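Long-range contacts in phosphoenolpyruvate-protein phosphotransferase (Coxiella burnetii, PDB 3TRC), which probably transfers the phosphoryl group of phosphoenolpyruvate to a protein histidine, and is represented here by its GAF domain: residues V30-A40 with F140-L151; E87-P96 with Y112-I121. All blocks are in the same frame, centred on the assembly; numbering follows the deposited sequence.

Contact 1. Residues V30-A40 with F140-L151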
loop_
_atom_site.group_PDB
_atom_site.type_symbol
_atom_site.label_atom_id
_atom_site.label_comp_id
_atom_site.label_asym_id
_atom_site.label_seq_id
_atom_site.Cartn_x
_atom_site.Cartn_y
_atom_site.Cartn_z
ATOM N N VAL A 30 -10.399 -8.378 -0.390
ATOM C CA VAL A 30 -9.565 -8.273 0.799
ATOM C C VAL A 30 -9.895 -9.313 1.877
ATOM O O VAL A 30 -8.998 -9.979 2.385
ATOM C CB VAL A 30 -9.598 -6.838 1.365
ATOM C CG1 VAL A 30 -8.939 -6.781 2.732
ATOM C CG2 VAL A 30 -8.922 -5.879 0.383
ATOM N N VAL A 31 -11.172 -9.482 2.224
ATOM C CA VAL A 31 -11.499 -10.423 3.291
ATOM C C VAL A 31 -11.135 -11.863 2.907
ATOM O O VAL A 31 -10.695 -12.654 3.747
ATOM C CB VAL A 31 -12.978 -10.307 3.751
ATOM C CG1 VAL A 31 -13.262 -8.895 4.234
ATOM C CG2 VAL A 31 -13.944 -10.703 2.638
ATOM N N VAL A 32 -11.285 -12.188 1.627
ATOM C CA VAL A 32 -10.945 -13.523 1.151
ATOM C C VAL A 32 -9.430 -13.714 1.164
ATOM O O VAL A 32 -8.925 -14.724 1.657
ATOM C CB VAL A 32 -11.483 -13.779 -0.273
ATOM C CG1 VAL A 32 -10.881 -15.058 -0.847
ATOM C CG2 VAL A 32 -13.002 -13.872 -0.259
ATOM N N ARG A 33 -8.714 -12.731 0.625
ATOM C CA ARG A 33 -7.260 -12.816 0.501
ATOM C C ARG A 33 -6.582 -12.890 1.859
ATOM O O ARG A 33 -5.642 -13.661 2.048
ATOM C CB ARG A 33 -6.708 -11.627 -0.299
ATOM C CG ARG A 33 -7.035 -11.666 -1.779
ATOM C CD ARG A 33 -6.498 -12.925 -2.441
ATOM N NE ARG A 33 -6.689 -12.900 -3.887
ATOM C CZ ARG A 33 -6.909 -13.979 -4.632
ATOM N NH1 ARG A 33 -6.972 -15.175 -4.066
ATOM N NH2 ARG A 33 -7.068 -13.862 -5.944
ATOM N N LEU A 34 -7.041 -12.072 2.803
ATOM C CA LEU A 34 -6.475 -12.095 4.147
ATOM C C LEU A 34 -6.581 -13.485 4.749
ATOM O O LEU A 34 -5.611 -14.016 5.285
ATOM C CB LEU A 34 -7.152 -11.069 5.062
ATOM C CG LEU A 34 -6.621 -9.642 4.954
ATOM C CD1 LEU A 34 -7.214 -8.741 6.025
ATOM C CD2 LEU A 34 -5.129 -9.665 5.065
ATOM N N CYS A 35 -7.766 -14.079 4.659
ATOM C CA CYS A 35 -7.967 -15.408 5.224
ATOM C C CYS A 35 -7.068 -16.445 4.562
ATOM O O CYS A 35 -6.524 -17.321 5.230
ATOM C CB CYS A 35 -9.433 -15.825 5.125
ATOM S SG CYS A 35 -10.448 -14.988 6.346
ATOM N N GLU A 36 -6.913 -16.346 3.247
ATOM C CA GLU A 36 -6.077 -17.289 2.517
ATOM C C GLU A 36 -4.603 -17.123 2.850
ATOM O O GLU A 36 -3.870 -18.107 2.968
ATOM C CB GLU A 36 -6.252 -17.102 1.007
ATOM C CG GLU A 36 -7.596 -17.527 0.470
ATOM C CD GLU A 36 -7.767 -17.146 -0.990
ATOM O OE1 GLU A 36 -7.120 -16.173 -1.432
ATOM O OE2 GLU A 36 -8.546 -17.819 -1.693
ATOM N N ALA A 37 -4.171 -15.871 2.973
ATOM C CA ALA A 37 -2.749 -15.540 2.940
ATOM C C ALA A 37 -2.052 -15.464 4.300
ATOM O O ALA A 37 -0.866 -15.784 4.403
ATOM C CB ALA A 37 -2.525 -14.243 2.151
ATOM N N LEU A 38 -2.769 -15.042 5.337
ATOM C CA LEU A 38 -2.147 -14.892 6.652
ATOM C C LEU A 38 -1.586 -16.202 7.228
ATOM O O LEU A 38 -0.422 -16.242 7.619
ATOM C CB LEU A 38 -3.089 -14.217 7.652
ATOM C CG LEU A 38 -3.208 -12.700 7.532
ATOM C CD1 LEU A 38 -4.189 -12.170 8.566
ATOM C CD2 LEU A 38 -1.844 -12.043 7.701
ATOM N N PRO A 39 -2.409 -17.264 7.310
ATOM C CA PRO A 39 -3.852 -17.319 7.048
ATOM C C PRO A 39 -4.666 -16.965 8.289
ATOM O O PRO A 39 -4.120 -16.817 9.382
ATOM C CB PRO A 39 -4.076 -18.790 6.707
ATOM C CG PRO A 39 -3.083 -19.503 7.571
ATOM C CD PRO A 39 -1.862 -18.601 7.610
ATOM N N ALA A 40 -5.974 -16.823 8.110
ATOM C CA ALA A 40 -6.887 -16.624 9.224
ATOM C C ALA A 40 -8.189 -17.337 8.889
ATOM O O ALA A 40 -8.412 -17.719 7.746
ATOM C CB ALA A 40 -7.135 -15.137 9.465
ATOM N N PHE A 140 -2.153 -12.178 17.054
ATOM C CA PHE A 140 -1.528 -12.042 15.747
ATOM C C PHE A 140 -0.126 -11.464 15.874
ATOM O O PHE A 140 0.098 -10.505 16.611
ATOM C CB PHE A 140 -2.409 -11.204 14.810
ATOM C CG PHE A 140 -3.669 -11.913 14.388
ATOM C CD1 PHE A 140 -3.759 -12.511 13.141
ATOM C CD2 PHE A 140 -4.751 -12.008 15.256
ATOM C CE1 PHE A 140 -4.910 -13.182 12.757
ATOM C CE2 PHE A 140 -5.905 -12.666 14.877
ATOM C CZ PHE A 140 -5.984 -13.257 13.627
ATOM N N ALA A 141 0.823 -12.070 15.164
ATOM C CA ALA A 141 2.216 -11.689 15.308
ATOM C C ALA A 141 2.479 -10.297 14.741
ATOM O O ALA A 141 1.654 -9.738 14.019
ATOM C CB ALA A 141 3.112 -12.721 14.640
ATOM N N GLU A 142 3.637 -9.744 15.081
ATOM C CA GLU A 142 3.975 -8.371 14.710
ATOM C C GLU A 142 3.844 -8.078 13.219
ATOM O O GLU A 142 3.308 -7.037 12.838
ATOM C CB GLU A 142 5.391 -8.040 15.181
ATOM C CG GLU A 142 5.809 -6.605 14.941
ATOM C CD GLU A 142 7.207 -6.320 15.464
ATOM O OE1 GLU A 142 7.969 -7.283 15.698
ATOM O OE2 GLU A 142 7.539 -5.134 15.648
ATOM N N GLU A 143 4.345 -8.980 12.376
ATOM C CA GLU A 143 4.274 -8.759 10.935
ATOM C C GLU A 143 2.837 -8.860 10.423
ATOM O O GLU A 143 2.479 -8.223 9.433
ATOM C CB GLU A 143 5.189 -9.720 10.167
ATOM C CG GLU A 143 4.784 -11.201 10.231
ATOM C CD GLU A 143 5.349 -11.939 11.439
ATOM O OE1 GLU A 143 5.692 -11.298 12.458
ATOM O OE2 GLU A 143 5.457 -13.180 11.366
ATOM N N GLU A 144 2.018 -9.655 11.108
ATOM C CA GLU A 144 0.623 -9.787 10.729
ATOM C C GLU A 144 -0.105 -8.484 11.007
ATOM O O GLU A 144 -0.877 -8.007 10.186
ATOM C CB GLU A 144 -0.046 -10.914 11.509
ATOM C CG GLU A 144 0.561 -12.287 11.273
ATOM C CD GLU A 144 -0.293 -13.379 11.894
ATOM O OE1 GLU A 144 -1.269 -13.792 11.233
ATOM O OE2 GLU A 144 -0.001 -13.797 13.038
ATOM N N GLU A 145 0.136 -7.915 12.181
ATOM C CA GLU A 145 -0.509 -6.662 12.532
ATOM C C GLU A 145 -0.042 -5.538 11.602
ATOM O O GLU A 145 -0.859 -4.784 11.091
ATOM C CB GLU A 145 -0.276 -6.303 14.003
ATOM C CG GLU A 145 -1.011 -5.039 14.421
ATOM C CD GLU A 145 -0.874 -4.721 15.896
ATOM O OE1 GLU A 145 -0.713 -5.658 16.705
ATOM O OE2 GLU A 145 -0.939 -3.522 16.243
ATOM N N ALA A 146 1.266 -5.448 11.366
ATOM C CA ALA A 146 1.813 -4.416 10.486
ATOM C C ALA A 146 1.233 -4.525 9.076
ATOM O O ALA A 146 0.884 -3.523 8.445
ATOM C CB ALA A 146 3.336 -4.503 10.453
ATOM N N PHE A 147 1.129 -5.751 8.584
ATOM C CA PHE A 147 0.516 -6.016 7.294
ATOM C C PHE A 147 -0.924 -5.513 7.252
ATOM O O PHE A 147 -1.319 -4.789 6.338
ATOM C CB PHE A 147 0.544 -7.513 7.014
ATOM C CG PHE A 147 -0.297 -7.924 5.853
ATOM C CD1 PHE A 147 0.159 -7.762 4.560
ATOM C CD2 PHE A 147 -1.548 -8.474 6.056
ATOM C CE1 PHE A 147 -0.619 -8.139 3.491
ATOM C CE2 PHE A 147 -2.324 -8.850 4.991
ATOM C CZ PHE A 147 -1.864 -8.685 3.709
ATOM N N CYS A 148 -1.704 -5.903 8.249
ATOM C CA CYS A 148 -3.115 -5.534 8.289
ATOM C C CYS A 148 -3.328 -4.028 8.470
ATOM O O CYS A 148 -4.253 -3.448 7.897
ATOM C CB CYS A 148 -3.839 -6.326 9.382
ATOM S SG CYS A 148 -4.078 -8.079 9.050
ATOM N N VAL A 149 -2.480 -3.394 9.274
ATOM C CA VAL A 149 -2.569 -1.955 9.489
ATOM C C VAL A 149 -2.235 -1.208 8.205
ATOM O O VAL A 149 -2.948 -0.290 7.802
ATOM C CB VAL A 149 -1.653 -1.492 10.637
ATOM C CG1 VAL A 149 -1.488 0.024 10.620
ATOM C CG2 VAL A 149 -2.210 -1.962 11.968
ATOM N N THR A 150 -1.149 -1.617 7.556
ATOM C CA THR A 150 -0.740 -0.996 6.307
ATOM C C THR A 150 -1.842 -1.140 5.270
ATOM O O THR A 150 -2.152 -0.194 4.533
ATOM C CB THR A 150 0.582 -1.618 5.789
ATOM O OG1 THR A 150 1.593 -1.456 6.787
ATOM C CG2 THR A 150 1.032 -0.928 4.519
ATOM N N LEU A 151 -2.460 -2.316 5.233
ATOM C CA LEU A 151 -3.576 -2.579 4.335
ATOM C C LEU A 151 -4.776 -1.671 4.627
ATOM O O LEU A 151 -5.412 -1.153 3.707
ATOM C CB LEU A 151 -3.994 -4.039 4.443
ATOM C CG LEU A 151 -5.115 -4.515 3.523
ATOM C CD1 LEU A 151 -4.730 -4.295 2.066
ATOM C CD2 LEU A 151 -5.427 -5.976 3.787
#
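Residues 30-37 of helix 23-37 and 142-151 of helix 142-164 run antiparallel; the axes of these segments lie 167° apart in direction and 12.6 Å apart at closest approach, so that side chains rather than backbones meet from Val30 beside Leu151 to Leu38 beside Glu144. At one end Val30 and Leu151 reach toward each other tip to tip, CG1 of Val30 lying 3.8 Å from CD2 of Leu151. That reach follows from torsion at both residues, since Val30 CG1 and Leu151 CG each stand anti to their own backbone N (chi1 170° and -177°). Leu34 CD2 lies 3.9 Å from the same CD2 of Leu151; Leu34 and Phe147 slide past each other, their exact spacing doubtful.

Leu38 closes the other end with its two methyls divided. Leu38 CD2 lies 3.9 Å from CD2 of Phe147 and 4.0 Å from OE1 of Glu144, while Leu38 CD1 sits 4.1 Å from SG of Cys148. The second Glu144 oxygen, OE2, turns back to the N-cap residue and accepts the backbone N-H of Ala141. Beyond the helix, Ala40 CB approaches the edge of the Phe140 ring. With helix 3-19 packed on Val30, Leu38 and Phe147, and strands 114-122 and 125-134 beneath Phe140 and Cys148, this is the helical layer on the antiparallel sheet of a GAF domain.

Contact 2. Residues E87-P96 with Y112-I121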
loop_
_atom_site.group_PDB
_atom_site.type_symbol
_atom_site.label_atom_id
_atom_site.label_comp_id
_atom_site.label_asym_id
_atom_site.label_seq_id
_atom_site.Cartn_x
_atom_site.Cartn_y
_atom_site.Cartn_z
ATOM N N GLU A 87 -9.314 4.014 18.280
ATOM C CA GLU A 87 -8.615 4.300 17.035
ATOM C C GLU A 87 -7.216 3.684 17.066
ATOM O O GLU A 87 -6.260 4.259 16.556
ATOM C CB GLU A 87 -8.571 5.810 16.763
ATOM C CG GLU A 87 -9.956 6.398 16.518
ATOM C CD GLU A 87 -9.936 7.848 16.085
ATOM O OE1 GLU A 87 -8.852 8.467 16.084
ATOM O OE2 GLU A 87 -11.019 8.371 15.744
ATOM N N GLU A 88 -7.126 2.506 17.680
ATOM C CA GLU A 88 -5.893 1.728 17.759
ATOM C C GLU A 88 -6.246 0.268 17.564
ATOM O O GLU A 88 -7.369 -0.144 17.855
ATOM C CB GLU A 88 -5.253 1.839 19.142
ATOM C CG GLU A 88 -4.917 3.223 19.633
ATOM C CD GLU A 88 -4.439 3.188 21.077
ATOM O OE1 GLU A 88 -4.517 2.102 21.698
ATOM O OE2 GLU A 88 -3.987 4.234 21.589
ATOM N N PRO A 89 -5.286 -0.536 17.084
ATOM C CA PRO A 89 -5.578 -1.967 16.984
ATOM C C PRO A 89 -5.773 -2.626 18.347
ATOM O O PRO A 89 -5.149 -2.235 19.338
ATOM C CB PRO A 89 -4.330 -2.534 16.292
ATOM C CG PRO A 89 -3.726 -1.365 15.579
ATOM C CD PRO A 89 -4.006 -0.182 16.453
ATOM N N ILE A 90 -6.652 -3.622 18.387
ATOM C CA ILE A 90 -6.768 -4.505 19.535
ATOM C C ILE A 90 -6.419 -5.911 19.056
ATOM O O ILE A 90 -7.044 -6.444 18.137
ATOM C CB ILE A 90 -8.177 -4.470 20.161
ATOM C CG1 ILE A 90 -8.514 -3.048 20.623
ATOM C CG2 ILE A 90 -8.260 -5.438 21.333
ATOM C CD1 ILE A 90 -9.862 -2.929 21.327
ATOM N N ASN A 91 -5.396 -6.490 19.673
ATOM C CA ASN A 91 -4.826 -7.771 19.266
ATOM C C ASN A 91 -4.852 -8.712 20.466
ATOM O O ASN A 91 -4.120 -8.504 21.442
ATOM C CB ASN A 91 -3.388 -7.523 18.806
ATOM C CG ASN A 91 -2.749 -8.725 18.134
ATOM O OD1 ASN A 91 -3.185 -9.858 18.295
ATOM N ND2 ASN A 91 -1.685 -8.467 17.377
ATOM N N LEU A 92 -5.698 -9.735 20.406
ATOM C CA LEU A 92 -5.917 -10.616 21.552
ATOM C C LEU A 92 -5.796 -12.086 21.173
ATOM O O LEU A 92 -6.079 -12.468 20.040
ATOM C CB LEU A 92 -7.311 -10.370 22.135
ATOM C CG LEU A 92 -7.650 -8.920 22.472
ATOM C CD1 LEU A 92 -9.145 -8.750 22.729
ATOM C CD2 LEU A 92 -6.831 -8.444 23.656
ATOM N N ALA A 93 -5.397 -12.912 22.136
ATOM C CA ALA A 93 -5.332 -14.353 21.929
ATOM C C ALA A 93 -6.681 -15.031 22.174
ATOM O O ALA A 93 -6.970 -16.076 21.593
ATOM C CB ALA A 93 -4.269 -14.969 22.820
ATOM N N ASP A 94 -7.503 -14.441 23.035
ATOM C CA ASP A 94 -8.802 -15.031 23.353
ATOM C C ASP A 94 -9.863 -13.952 23.577
ATOM O O ASP A 94 -10.165 -13.584 24.718
ATOM C CB ASP A 94 -8.682 -15.928 24.589
ATOM C CG ASP A 94 -9.690 -17.063 24.596
ATOM O OD1 ASP A 94 -10.724 -16.971 23.899
ATOM O OD2 ASP A 94 -9.453 -18.053 25.319
ATOM N N ALA A 95 -10.435 -13.466 22.479
ATOM C CA ALA A 95 -11.397 -12.366 22.517
ATOM C C ALA A 95 -12.572 -12.567 23.479
ATOM O O ALA A 95 -12.946 -11.636 24.182
ATOM C CB ALA A 95 -11.913 -12.051 21.105
ATOM N N PRO A 96 -13.163 -13.774 23.504
ATOM C CA PRO A 96 -14.321 -13.973 24.384
ATOM C C PRO A 96 -14.025 -13.715 25.860
ATOM O O PRO A 96 -14.963 -13.479 26.624
ATOM C CB PRO A 96 -14.684 -15.440 24.152
ATOM C CG PRO A 96 -14.242 -15.698 22.745
ATOM C CD PRO A 96 -12.943 -14.937 22.626
ATOM N N TYR A 112 -14.444 -18.568 17.445
ATOM C CA TYR A 112 -13.142 -17.932 17.267
ATOM C C TYR A 112 -12.570 -17.459 18.591
ATOM O O TYR A 112 -13.303 -17.222 19.555
ATOM C CB TYR A 112 -13.227 -16.760 16.288
ATOM C CG TYR A 112 -13.813 -17.146 14.959
ATOM C CD1 TYR A 112 -13.156 -18.041 14.124
ATOM C CD2 TYR A 112 -15.029 -16.627 14.537
ATOM C CE1 TYR A 112 -13.691 -18.406 12.906
ATOM C CE2 TYR A 112 -15.571 -16.983 13.320
ATOM C CZ TYR A 112 -14.902 -17.872 12.508
ATOM O OH TYR A 112 -15.448 -18.226 11.296
ATOM N N HIS A 113 -11.251 -17.329 18.633
ATOM C CA HIS A 113 -10.575 -16.881 19.838
ATOM C C HIS A 113 -9.597 -15.763 19.522
ATOM O O HIS A 113 -9.789 -14.635 19.967
ATOM C CB HIS A 113 -9.897 -18.061 20.536
ATOM C CG HIS A 113 -10.869 -19.071 21.058
ATOM N ND1 HIS A 113 -11.413 -18.993 22.322
ATOM C CD2 HIS A 113 -11.428 -20.157 20.475
ATOM C CE1 HIS A 113 -12.250 -20.000 22.502
ATOM N NE2 HIS A 113 -12.278 -20.722 21.396
ATOM N N GLY A 114 -8.562 -16.067 18.742
ATOM C CA GLY A 114 -7.622 -15.047 18.308
ATOM C C GLY A 114 -8.359 -13.935 17.584
ATOM O O GLY A 114 -9.268 -14.207 16.804
ATOM N N PHE A 115 -7.961 -12.690 17.835
ATOM C CA PHE A 115 -8.704 -11.518 17.362
ATOM C C PHE A 115 -7.759 -10.371 17.026
ATOM O O PHE A 115 -6.885 -10.017 17.820
ATOM C CB PHE A 115 -9.696 -11.067 18.448
ATOM C CG PHE A 115 -10.472 -9.813 18.119
ATOM C CD1 PHE A 115 -9.946 -8.552 18.387
ATOM C CD2 PHE A 115 -11.762 -9.896 17.611
ATOM C CE1 PHE A 115 -10.677 -7.397 18.110
ATOM C CE2 PHE A 115 -12.501 -8.746 17.329
ATOM C CZ PHE A 115 -11.957 -7.496 17.581
ATOM N N LEU A 116 -7.921 -9.798 15.841
ATOM C CA LEU A 116 -7.228 -8.558 15.512
ATOM C C LEU A 116 -8.234 -7.582 14.934
ATOM O O LEU A 116 -8.780 -7.807 13.854
ATOM C CB LEU A 116 -6.093 -8.803 14.512
ATOM C CG LEU A 116 -5.330 -7.559 14.041
ATOM C CD1 LEU A 116 -4.723 -6.814 15.223
ATOM C CD2 LEU A 116 -4.246 -7.953 13.038
ATOM N N GLY A 117 -8.487 -6.505 15.671
ATOM C CA GLY A 117 -9.400 -5.471 15.219
ATOM C C GLY A 117 -8.624 -4.216 14.899
ATOM O O GLY A 117 -7.839 -3.740 15.716
ATOM N N ILE A 118 -8.839 -3.686 13.700
ATOM C CA ILE A 118 -8.052 -2.572 13.191
ATOM C C ILE A 118 -8.943 -1.432 12.711
ATOM O O ILE A 118 -9.827 -1.627 11.876
ATOM C CB ILE A 118 -7.149 -3.054 12.037
ATOM C CG1 ILE A 118 -6.151 -4.083 12.564
ATOM C CG2 ILE A 118 -6.435 -1.889 11.371
ATOM C CD1 ILE A 118 -5.128 -4.478 11.568
ATOM N N PRO A 119 -8.714 -0.228 13.237
ATOM C CA PRO A 119 -9.536 0.900 12.805
ATOM C C PRO A 119 -9.147 1.328 11.399
ATOM O O PRO A 119 -7.964 1.348 11.047
ATOM C CB PRO A 119 -9.192 1.991 13.824
ATOM C CG PRO A 119 -7.806 1.664 14.253
ATOM C CD PRO A 119 -7.695 0.169 14.224
ATOM N N ILE A 120 -10.153 1.634 10.591
ATOM C CA ILE A 120 -9.916 2.125 9.239
ATOM C C ILE A 120 -10.124 3.623 9.273
ATOM O O ILE A 120 -11.252 4.097 9.404
ATOM C CB ILE A 120 -10.867 1.469 8.224
ATOM C CG1 ILE A 120 -10.672 -0.057 8.230
ATOM C CG2 ILE A 120 -10.632 2.047 6.832
ATOM C CD1 ILE A 120 -11.642 -0.824 7.335
ATOM N N ILE A 121 -9.024 4.365 9.183
ATOM C CA ILE A 121 -9.034 5.798 9.431
ATOM C C ILE A 121 -8.451 6.553 8.247
ATOM O O ILE A 121 -7.358 6.245 7.774
ATOM C CB ILE A 121 -8.207 6.145 10.694
ATOM C CG1 ILE A 121 -8.722 5.360 11.902
ATOM C CG2 ILE A 121 -8.229 7.650 10.960
ATOM C CD1 ILE A 121 -7.810 5.413 13.114
#
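Two rings of segment 112-121 meet segment 87-96 both at their edges and obliquely: Asp94 OD1 approaches the His113 ring in its plane and the carbonyl O of Ile90 lies at the edge of the Phe115 ring, while Ala95 CB and Leu92 CD1 come to Phe115 obliquely, as does Pro96 CD to His113. Phe115 belongs to an antiparallel beta ladder, with His113 just beyond its end, in which strand 90-92 forms an outermost strand of the GAF sheet within this chain. Ile90 with Gly117 and Leu92 with Phe115 are hydrogen-bonded pairs, closed by Ile90 N to Gly117 O, Gly117 N to Ile90 O, Leu92 N to Phe115 O and Phe115 N to Leu92 O, all 2.9 Å; Asn91 with Leu116 between them is a non-hydrogen-bonded pair.

The two faces of the ladder differ. Ile90, Leu92 and Phe115 lie on one, where Leu79 of helix 78-86 packs on Leu92 and Phe115. Phe115 CG is anti to its backbone N (chi1 177°), which carries the ring to where its edge meets Ile90 O. On the other face Leu116 CD1 lies 3.9 Å from CB of Asn91, whose amide ND2 turns away to the O of Phe140 and to Glu145 OE1. Farther along, Pro119 CG packs 3.5 Å from the backbone C of Glu87, and Ile121 crosses the Glu87 side chain at about a right angle.

In the pairing with strand 125-134, His113 and Gly114 both face Gln134, a classic beta bulge. His113 O accepts the N-H of Ala95 at 2.8 Å, straight at the N-H, though Ala95 N stands tilted from the carbonyl plane of His113. The His113 side chain lies alongside that of Asp94, pointing the same way with ring and carboxylate planes 70° apart, and His113 ND1 donates to Asp94 OD1 at 2.7 Å from above the carboxylate plane.

In the fold
The pair illustrates how one domain uses different chemistry in its layers. Contact 1 is buried and joins helix to helix through apolar side chains; contact 2 is partly buried and joins strand to strand through backbone bonds, with exposed Glu87 and Glu88 at one end. In sequence, contact 2 is nested within the loop that contact 1 closes, and the two centres lie about 12 Å apart. They meet where helix 142-164 lies on the sheet: Cys148 packs on Ile118, and the Asn91 side chain ties its strand to the start of that helix. Glu142 forms a salt bridge with Lys8 of the second subunit, whereas no other chain of the assembly touches contact 2.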